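Local coordinates for periplasmic binding protein component of an ABC type zinc uptake transporter (Synechocystis sp., PDB 2OV3), which binds zinc in the periplasm and probably delivers it to an ABC-type uptake transporter for import into the cell, at residues 149-153 against 171-177. Numbering follows the deposited sequence.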
ATOM      1  N   LEU A 149      -3.477   3.507 -15.690  1.00 31.53           N
ATOM      2  CA  LEU A 149      -2.988   4.545 -14.796  1.00 29.58           C
ATOM      3  C   LEU A 149      -1.956   5.394 -15.555  1.00 29.65           C
ATOM      4  O   LEU A 149      -1.896   6.612 -15.392  1.00 28.13           O
ATOM      5  CB  LEU A 149      -2.370   3.902 -13.541  1.00 25.33           C
ATOM      6  CG  LEU A 149      -3.328   3.079 -12.650  1.00 23.31           C
ATOM      7  CD1 LEU A 149      -2.552   2.159 -11.709  1.00 19.78           C
ATOM      8  CD2 LEU A 149      -4.229   4.010 -11.878  1.00 20.47           C
ATOM      9  N   GLY A 150      -1.168   4.742 -16.407  1.00 30.16           N
ATOM     10  CA  GLY A 150      -0.153   5.438 -17.185  1.00 30.48           C
ATOM     11  C   GLY A 150      -0.689   6.528 -18.094  1.00 31.20           C
ATOM     12  O   GLY A 150      -0.088   7.595 -18.218  1.00 32.36           O
ATOM     13  N   GLN A 151      -1.819   6.270 -18.738  1.00 31.66           N
ATOM     14  CA  GLN A 151      -2.407   7.255 -19.631  1.00 33.69           C
ATOM     15  C   GLN A 151      -3.050   8.410 -18.885  1.00 32.30           C
ATOM     16  O   GLN A 151      -3.366   9.440 -19.476  1.00 31.48           O
ATOM     17  CB  GLN A 151      -3.451   6.595 -20.532  1.00 37.54           C
ATOM     18  CG  GLN A 151      -2.992   6.394 -21.968  1.00 43.33           C
ATOM     19  CD  GLN A 151      -4.012   5.626 -22.786  1.00 46.91           C
ATOM     20  OE1 GLN A 151      -4.278   4.447 -22.520  1.00 48.05           O
ATOM     21  NE2 GLN A 151      -4.599   6.290 -23.778  1.00 48.34           N
ATOM     22  N   ILE A 152      -3.244   8.248 -17.585  1.00 31.02           N
ATOM     23  CA  ILE A 152      -3.870   9.301 -16.801  1.00 29.87           C
ATOM     24  C   ILE A 152      -2.846  10.265 -16.231  1.00 28.89           C
ATOM     25  O   ILE A 152      -3.090  11.470 -16.136  1.00 28.15           O
ATOM     26  CB  ILE A 152      -4.667   8.707 -15.639  1.00 29.28           C
ATOM     27  CG1 ILE A 152      -5.624   7.641 -16.186  1.00 30.31           C
ATOM     28  CG2 ILE A 152      -5.424   9.815 -14.908  1.00 26.96           C
ATOM     29  CD1 ILE A 152      -6.274   6.775 -15.123  1.00 28.22           C
ATOM     30  N   LEU A 153      -1.691   9.726 -15.871  1.00 28.07           N
ATOM     31  CA  LEU A 153      -0.646  10.527 -15.280  1.00 29.89           C
ATOM     32  C   LEU A 153       0.449  10.994 -16.237  1.00 31.04           C
ATOM     33  O   LEU A 153       0.955  12.105 -16.093  1.00 32.50           O
ATOM     34  CB  LEU A 153      -0.037   9.745 -14.118  1.00 28.83           C
ATOM     35  CG  LEU A 153      -0.839   9.539 -12.798  1.00 28.10           C
ATOM     36  CD1 LEU A 153      -2.279   9.999 -12.917  1.00 23.58           C
ATOM     37  CD2 LEU A 153      -0.758   8.074 -12.408  1.00 24.98           C
ATOM     38  N   PHE A 171       4.314   3.771  -5.946  1.00 20.10           N
ATOM     39  CA  PHE A 171       3.307   4.111  -6.927  1.00 18.50           C
ATOM     40  C   PHE A 171       3.814   5.293  -7.734  1.00 19.82           C
ATOM     41  O   PHE A 171       3.714   5.300  -8.947  1.00 19.93           O
ATOM     42  CB  PHE A 171       2.016   4.495  -6.224  1.00 16.74           C
ATOM     43  CG  PHE A 171       0.947   5.031  -7.139  1.00 17.13           C
ATOM     44  CD1 PHE A 171      -0.046   4.198  -7.631  1.00 17.81           C
ATOM     45  CD2 PHE A 171       0.907   6.381  -7.471  1.00 17.48           C
ATOM     46  CE1 PHE A 171      -1.072   4.699  -8.425  1.00 19.40           C
ATOM     47  CE2 PHE A 171      -0.120   6.892  -8.269  1.00 18.45           C
ATOM     48  CZ  PHE A 171      -1.106   6.050  -8.746  1.00 18.61           C
ATOM     49  N   ALA A 172       4.355   6.298  -7.053  1.00 21.13           N
ATOM     50  CA  ALA A 172       4.858   7.487  -7.731  1.00 23.45           C
ATOM     51  C   ALA A 172       6.107   7.186  -8.566  1.00 24.68           C
ATOM     52  O   ALA A 172       6.420   7.913  -9.498  1.00 23.65           O
ATOM     53  CB  ALA A 172       5.158   8.582  -6.713  1.00 19.65           C
ATOM     54  N   ARG A 173       6.820   6.124  -8.211  1.00 25.72           N
ATOM     55  CA  ARG A 173       8.027   5.722  -8.916  1.00 27.86           C
ATOM     56  C   ARG A 173       7.710   5.135 -10.284  1.00 27.97           C
ATOM     57  O   ARG A 173       8.366   5.453 -11.281  1.00 26.31           O
ATOM     58  CB  ARG A 173       8.774   4.682  -8.095  1.00 31.05           C
ATOM     59  CG  ARG A 173      10.062   5.173  -7.500  1.00 35.31           C
ATOM     60  CD  ARG A 173      11.177   5.165  -8.533  1.00 39.15           C
ATOM     61  NE  ARG A 173      12.413   5.647  -7.945  1.00 41.33           N
ATOM     62  CZ  ARG A 173      12.597   6.895  -7.530  1.00 42.98           C
ATOM     63  NH1 ARG A 173      11.621   7.784  -7.653  1.00 41.44           N
ATOM     64  NH2 ARG A 173      13.749   7.245  -6.970  1.00 45.03           N
ATOM     65  N   ASP A 174       6.705   4.265 -10.325  1.00 26.84           N
ATOM     66  CA  ASP A 174       6.302   3.622 -11.570  1.00 27.93           C
ATOM     67  C   ASP A 174       5.809   4.630 -12.609  1.00 26.81           C
ATOM     68  O   ASP A 174       6.138   4.529 -13.789  1.00 27.68           O
ATOM     69  CB  ASP A 174       5.190   2.591 -11.310  1.00 26.12           C
ATOM     70  CG  ASP A 174       5.592   1.531 -10.309  1.00 24.65           C
ATOM     71  OD1 ASP A 174       6.794   1.215 -10.190  1.00 22.95           O
ATOM     72  OD2 ASP A 174       4.695   0.987  -9.641  1.00 27.32           O
ATOM     73  N   TYR A 175       5.036   5.609 -12.152  1.00 24.15           N
ATOM     74  CA  TYR A 175       4.467   6.615 -13.035  1.00 22.22           C
ATOM     75  C   TYR A 175       5.193   7.958 -13.048  1.00 21.03           C
ATOM     76  O   TYR A 175       4.606   8.985 -13.376  1.00 20.93           O
ATOM     77  CB  TYR A 175       2.984   6.795 -12.689  1.00 21.52           C
ATOM     78  CG  TYR A 175       2.264   5.467 -12.651  1.00 22.37           C
ATOM     79  CD1 TYR A 175       2.189   4.665 -13.794  1.00 20.65           C
ATOM     80  CD2 TYR A 175       1.776   4.948 -11.446  1.00 21.62           C
ATOM     81  CE1 TYR A 175       1.665   3.379 -13.738  1.00 20.86           C
ATOM     82  CE2 TYR A 175       1.246   3.659 -11.376  1.00 20.78           C
ATOM     83  CZ  TYR A 175       1.199   2.879 -12.525  1.00 21.32           C
ATOM     84  OH  TYR A 175       0.725   1.586 -12.471  1.00 21.51           O
ATOM     85  N   ASN A 176       6.469   7.949 -12.680  1.00 20.55           N
ATOM     86  CA  ASN A 176       7.278   9.165 -12.699  1.00 22.68           C
ATOM     87  C   ASN A 176       6.671  10.355 -11.971  1.00 22.36           C
ATOM     88  O   ASN A 176       6.558  11.454 -12.517  1.00 23.09           O
ATOM     89  CB  ASN A 176       7.588   9.539 -14.153  1.00 21.35           C
ATOM     90  CG  ASN A 176       8.109   8.358 -14.945  1.00 26.29           C
ATOM     91  OD1 ASN A 176       7.394   7.798 -15.779  1.00 28.30           O
ATOM     92  ND2 ASN A 176       9.357   7.949 -14.670  1.00 25.97           N
ATOM     93  N   LEU A 177       6.283  10.122 -10.726  1.00 23.93           N
ATOM     94  CA  LEU A 177       5.716  11.163  -9.892  1.00 23.63           C
ATOM     95  C   LEU A 177       6.605  11.273  -8.679  1.00 22.00           C
ATOM     96  O   LEU A 177       7.420  10.388  -8.408  1.00 21.87           O
ATOM     97  CB  LEU A 177       4.310  10.795  -9.431  1.00 26.09           C
ATOM     98  CG  LEU A 177       3.236  10.683 -10.501  1.00 26.90           C
ATOM     99  CD1 LEU A 177       1.971  10.182  -9.852  1.00 28.14           C
ATOM    100  CD2 LEU A 177       3.009  12.029 -11.164  1.00 29.30           C
TER
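Leu149 meets Tyr175 at the hydroxyl end of the ring: its CB lies over one face in a CH-pi contact, 4.2 Å from the ring centroid and 25° off the normal, while its CD1 reaches the Tyr175 OH at 3.4 Å. One turn on, Leu153 takes the other end of the same ring, its CD2 4.0 Å from Tyr175 CB. That methyl also sits 4.2 Å from Phe171 CZ, and Leu153 CG meets Leu177 CD1 at 4.1 Å, the two leucines crossing at about a right angle. Between Leu149 and Leu153, Gly150 brings bare backbone up to the tyrosine, with its N 4.1 Å from Tyr175 CE1.

The contact sets the end of helix 128-153, the long helix that spans both lobes, as in other cluster 9 metal-binding proteins, against the short helix 169-174 of the C-terminal lobe and the turn leading into strand 178-181. Tyr175 is the first residue to leave that short helix. Its CG stands anti to the carbonyl carbon (chi1 -51°), swinging the ring onto the long helix, and Asp174 CB backs the opposite face. The tyrosine's CD2 edge rests on one face of the Phe171 ring, whose CD1 lies in the tyrosine plane. Farther out, Asn146 OD1 hydrogen-bonds the OH of the buried Tyr175, and Arg159 bridges the two segments by hydrogen bonds to the carbonyl oxygens of Leu153 and Asn176. Ala249 of helix 241-256 packs against both Leu149 and Leu153.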